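Local coordinates for peptide ABC transporter, peptide-binding protein (Thermus thermophilus, PDB 2D5W) that binds oligopeptides, here a pentapeptide, and probably delivers them to an ABC transporter as a member of the family 5 solute-binding proteins, at residues L381-L394 and E427-N439. Residues are numbered along the deposited sequence; the frame is centred on the assembly and turned at random.
Sequences LAEMGWRKGPDGIL and EDLKKIGIAVKIN
A Schellman motif at the C-terminal end of helix 416-431 meets the beta hairpin formed by strands 387-388 and 394-398, a contact near the periphery of this solute-binding fold and an example of how a helix end is built into a neighbouring turn. G433, the positive-phi C' residue, offers its carbonyl oxygen to L394 N (2.8 Å) in the carbonyl plane, on a lone pair, with a nearly straight N-H...O angle of 165°. G433 lies against L394 CG with no space for a CB, and its positive phi also suits glycine. G433 CA also makes a CA-H...O contact with G392 O, 3.2 Å away. K388, extended beyond CG, donates a hydrogen bond from NZ to K431 O (3.0 Å), from above its carbonyl plane; one water accepts from this ammonium and donates to both G392 O and K430 O, so carbonyls of the two segments share it. Deeper in, the L381 and I434 side chains cross at about a right angle, and they also touch A330 and I331 of helix 325-333. With CG1 anti to the carbonyl carbon (chi1 -60°), I393 turns CD1 onto A435 CB, 3.7 Å away. Replacing I393 by an alanine would probably open a gap against A435, where strand 435-438 begins. I393 CG2 lies 3.4 Å from G433 O.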
# COMPACT_ATOMS: atom_id res chain seq x y z
N LEU A 381 -22.80 -19.74 14.81
CA LEU A 381 -23.53 -18.61 15.36
C LEU A 381 -24.53 -19.03 16.43
O LEU A 381 -24.72 -18.32 17.42
CB LEU A 381 -24.23 -17.85 14.23
CG LEU A 381 -23.26 -17.20 13.24
CD1 LEU A 381 -24.01 -16.76 12.00
CD2 LEU A 381 -22.55 -16.02 13.90
N ALA A 382 -25.15 -20.19 16.25
CA ALA A 382 -26.11 -20.68 17.23
C ALA A 382 -25.41 -20.97 18.55
O ALA A 382 -25.96 -20.73 19.62
CB ALA A 382 -26.79 -21.94 16.71
N GLU A 383 -24.19 -21.48 18.47
CA GLU A 383 -23.41 -21.81 19.65
C GLU A 383 -23.14 -20.57 20.50
O GLU A 383 -22.90 -20.67 21.70
CB GLU A 383 -22.08 -22.46 19.25
CG GLU A 383 -21.23 -22.93 20.41
CD GLU A 383 -19.95 -23.60 19.96
OE1 GLU A 383 -19.16 -24.04 20.82
OE2 GLU A 383 -19.73 -23.70 18.73
N MET A 384 -23.20 -19.39 19.87
CA MET A 384 -22.95 -18.15 20.59
C MET A 384 -24.21 -17.40 21.01
O MET A 384 -24.17 -16.21 21.32
CB MET A 384 -22.03 -17.25 19.77
CG MET A 384 -20.63 -17.82 19.63
SD MET A 384 -19.48 -16.79 18.70
CE MET A 384 -20.10 -17.05 17.03
N GLY A 385 -25.34 -18.11 21.02
CA GLY A 385 -26.59 -17.53 21.46
C GLY A 385 -27.50 -16.84 20.46
O GLY A 385 -28.60 -16.41 20.82
N TRP A 386 -27.07 -16.73 19.21
CA TRP A 386 -27.90 -16.07 18.20
C TRP A 386 -29.12 -16.88 17.79
O TRP A 386 -29.03 -18.09 17.59
CB TRP A 386 -27.09 -15.76 16.94
CG TRP A 386 -25.95 -14.82 17.14
CD1 TRP A 386 -24.63 -15.15 17.26
CD2 TRP A 386 -26.01 -13.39 17.19
NE1 TRP A 386 -23.87 -14.01 17.39
CE2 TRP A 386 -24.69 -12.92 17.35
CE3 TRP A 386 -27.06 -12.46 17.13
CZ2 TRP A 386 -24.39 -11.56 17.44
CZ3 TRP A 386 -26.76 -11.11 17.22
CH2 TRP A 386 -25.43 -10.67 17.37
N ARG A 387 -30.26 -16.20 17.65
CA ARG A 387 -31.51 -16.80 17.21
C ARG A 387 -32.20 -15.79 16.31
O ARG A 387 -32.21 -14.60 16.60
CB ARG A 387 -32.42 -17.14 18.40
CG ARG A 387 -31.86 -18.19 19.35
CD ARG A 387 -32.97 -18.94 20.07
NE ARG A 387 -33.91 -18.06 20.74
CZ ARG A 387 -33.59 -17.22 21.73
NH1 ARG A 387 -34.52 -16.46 22.28
NH2 ARG A 387 -32.34 -17.16 22.17
N LYS A 388 -32.78 -16.26 15.21
CA LYS A 388 -33.43 -15.35 14.28
C LYS A 388 -34.61 -14.57 14.83
O LYS A 388 -35.50 -15.12 15.49
CB LYS A 388 -33.90 -16.10 13.03
CG LYS A 388 -32.78 -16.49 12.08
CD LYS A 388 -33.34 -17.02 10.77
CE LYS A 388 -32.23 -17.42 9.82
NZ LYS A 388 -32.77 -17.96 8.55
N GLY A 389 -34.59 -13.26 14.55
CA GLY A 389 -35.68 -12.39 14.94
C GLY A 389 -36.74 -12.54 13.86
O GLY A 389 -36.48 -13.20 12.84
N PRO A 390 -37.93 -11.94 14.02
CA PRO A 390 -39.00 -12.06 13.03
C PRO A 390 -38.76 -11.46 11.65
O PRO A 390 -39.57 -11.63 10.74
CB PRO A 390 -40.19 -11.43 13.74
CG PRO A 390 -39.55 -10.38 14.57
CD PRO A 390 -38.35 -11.09 15.15
N ASP A 391 -37.65 -10.74 11.49
CA ASP A 391 -37.29 -10.16 10.20
C ASP A 391 -36.25 -11.07 9.56
O ASP A 391 -35.68 -10.73 8.52
CB ASP A 391 -36.72 -8.74 10.37
CG ASP A 391 -35.52 -8.69 11.31
OD1 ASP A 391 -34.90 -7.61 11.42
OD2 ASP A 391 -35.19 -9.72 11.94
N GLY A 392 -36.02 -12.22 10.18
CA GLY A 392 -35.05 -13.18 9.67
C GLY A 392 -33.61 -12.89 10.04
O GLY A 392 -32.71 -13.62 9.62
N ILE A 393 -33.38 -11.84 10.83
CA ILE A 393 -32.03 -11.46 11.23
C ILE A 393 -31.74 -11.90 12.66
O ILE A 393 -32.56 -11.72 13.56
CB ILE A 393 -31.84 -9.93 11.08
CG1 ILE A 393 -32.08 -9.53 9.61
CG2 ILE A 393 -30.46 -9.51 11.55
CD1 ILE A 393 -31.24 -10.30 8.60
N LEU A 394 -30.56 -12.47 12.87
CA LEU A 394 -30.16 -12.96 14.18
C LEU A 394 -30.17 -11.90 15.28
O LEU A 394 -29.83 -10.74 15.06
CB LEU A 394 -28.76 -13.58 14.11
CG LEU A 394 -28.62 -14.79 13.19
CD1 LEU A 394 -27.14 -15.13 13.03
CD2 LEU A 394 -29.39 -15.98 13.75
N GLU A 427 -26.53 -11.56 -0.12
CA GLU A 427 -27.63 -12.47 -0.39
C GLU A 427 -27.50 -13.76 0.42
O GLU A 427 -28.49 -14.26 0.95
CB GLU A 427 -27.68 -12.79 -1.89
CG GLU A 427 -28.94 -13.52 -2.32
CD GLU A 427 -29.10 -13.57 -3.82
OE1 GLU A 427 -29.13 -12.49 -4.45
OE2 GLU A 427 -29.20 -14.68 -4.38
N ASP A 428 -26.28 -14.28 0.53
CA ASP A 428 -26.06 -15.50 1.30
C ASP A 428 -26.05 -15.24 2.80
O ASP A 428 -26.57 -16.03 3.58
CB ASP A 428 -24.75 -16.16 0.87
CG ASP A 428 -24.87 -16.90 -0.45
OD1 ASP A 428 -23.90 -16.88 -1.24
OD2 ASP A 428 -25.93 -17.51 -0.69
N LEU A 429 -25.45 -14.12 3.20
CA LEU A 429 -25.40 -13.77 4.61
C LEU A 429 -26.82 -13.63 5.16
O LEU A 429 -27.10 -14.04 6.29
CB LEU A 429 -24.62 -12.47 4.81
CG LEU A 429 -23.10 -12.60 4.64
CD1 LEU A 429 -22.47 -11.23 4.46
CD2 LEU A 429 -22.51 -13.30 5.85
N LYS A 430 -27.71 -13.07 4.36
CA LYS A 430 -29.09 -12.89 4.79
C LYS A 430 -29.77 -14.23 5.07
O LYS A 430 -30.59 -14.34 5.99
CB LYS A 430 -29.88 -12.11 3.74
CG LYS A 430 -31.33 -11.84 4.13
CD LYS A 430 -32.06 -11.03 3.07
CE LYS A 430 -31.48 -9.63 2.93
NZ LYS A 430 -32.24 -8.82 1.94
N LYS A 431 -29.43 -15.26 4.30
CA LYS A 431 -30.03 -16.58 4.48
C LYS A 431 -29.78 -17.13 5.88
O LYS A 431 -30.61 -17.87 6.41
CB LYS A 431 -29.49 -17.56 3.44
CG LYS A 431 -29.87 -17.21 2.01
CD LYS A 431 -29.38 -18.25 1.02
CE LYS A 431 -29.74 -17.87 -0.40
NZ LYS A 431 -29.31 -18.90 -1.38
N ILE A 432 -28.65 -16.78 6.48
CA ILE A 432 -28.35 -17.26 7.82
C ILE A 432 -28.61 -16.22 8.90
O ILE A 432 -28.24 -16.40 10.06
CB ILE A 432 -26.89 -17.77 7.95
CG1 ILE A 432 -25.91 -16.65 7.60
CG2 ILE A 432 -26.69 -18.99 7.07
CD1 ILE A 432 -24.46 -17.01 7.86
N GLY A 433 -29.23 -15.11 8.52
CA GLY A 433 -29.57 -14.09 9.50
C GLY A 433 -28.60 -12.95 9.74
O GLY A 433 -28.71 -12.27 10.76
N ILE A 434 -27.65 -12.75 8.84
CA ILE A 434 -26.73 -11.63 9.01
C ILE A 434 -27.11 -10.57 7.99
O ILE A 434 -27.13 -10.82 6.79
CB ILE A 434 -25.25 -12.06 8.80
CG1 ILE A 434 -24.80 -12.95 9.96
CG2 ILE A 434 -24.36 -10.82 8.70
CD1 ILE A 434 -23.37 -13.44 9.86
N ALA A 435 -27.45 -9.38 8.49
CA ALA A 435 -27.82 -8.26 7.64
C ALA A 435 -26.58 -7.41 7.43
O ALA A 435 -25.75 -7.28 8.33
CB ALA A 435 -28.92 -7.44 8.30
N VAL A 436 -26.46 -6.84 6.24
CA VAL A 436 -25.32 -6.01 5.89
C VAL A 436 -25.74 -4.57 5.66
O VAL A 436 -26.67 -4.30 4.90
CB VAL A 436 -24.63 -6.54 4.62
CG1 VAL A 436 -23.58 -5.55 4.14
CG2 VAL A 436 -24.00 -7.89 4.89
N LYS A 437 -25.06 -3.64 6.34
CA LYS A 437 -25.35 -2.23 6.16
C LYS A 437 -24.19 -1.67 5.35
O LYS A 437 -23.08 -1.50 5.85
CB LYS A 437 -25.45 -1.51 7.50
CG LYS A 437 -25.78 -0.03 7.35
CD LYS A 437 -25.93 0.66 8.70
CE LYS A 437 -26.29 2.12 8.54
NZ LYS A 437 -25.27 2.88 7.77
N ILE A 438 -24.46 -1.39 4.08
CA ILE A 438 -23.45 -0.86 3.18
C ILE A 438 -23.10 0.58 3.55
O ILE A 438 -23.98 1.40 3.77
CB ILE A 438 -23.96 -0.87 1.72
CG1 ILE A 438 -24.41 -2.28 1.33
CG2 ILE A 438 -22.87 -0.37 0.78
CD1 ILE A 438 -23.30 -3.32 1.38
N ASN A 439 -21.81 0.87 3.62
CA ASN A 439 -21.36 2.22 3.94
C ASN A 439 -20.06 2.46 3.19
O ASN A 439 -18.97 2.33 3.74
CB ASN A 439 -21.15 2.37 5.45
CG ASN A 439 -20.69 3.77 5.82
OD1 ASN A 439 -20.92 4.72 5.07
ND2 ASN A 439 -20.06 3.89 6.98
O HOH W 1 -32.83 -15.25 7.49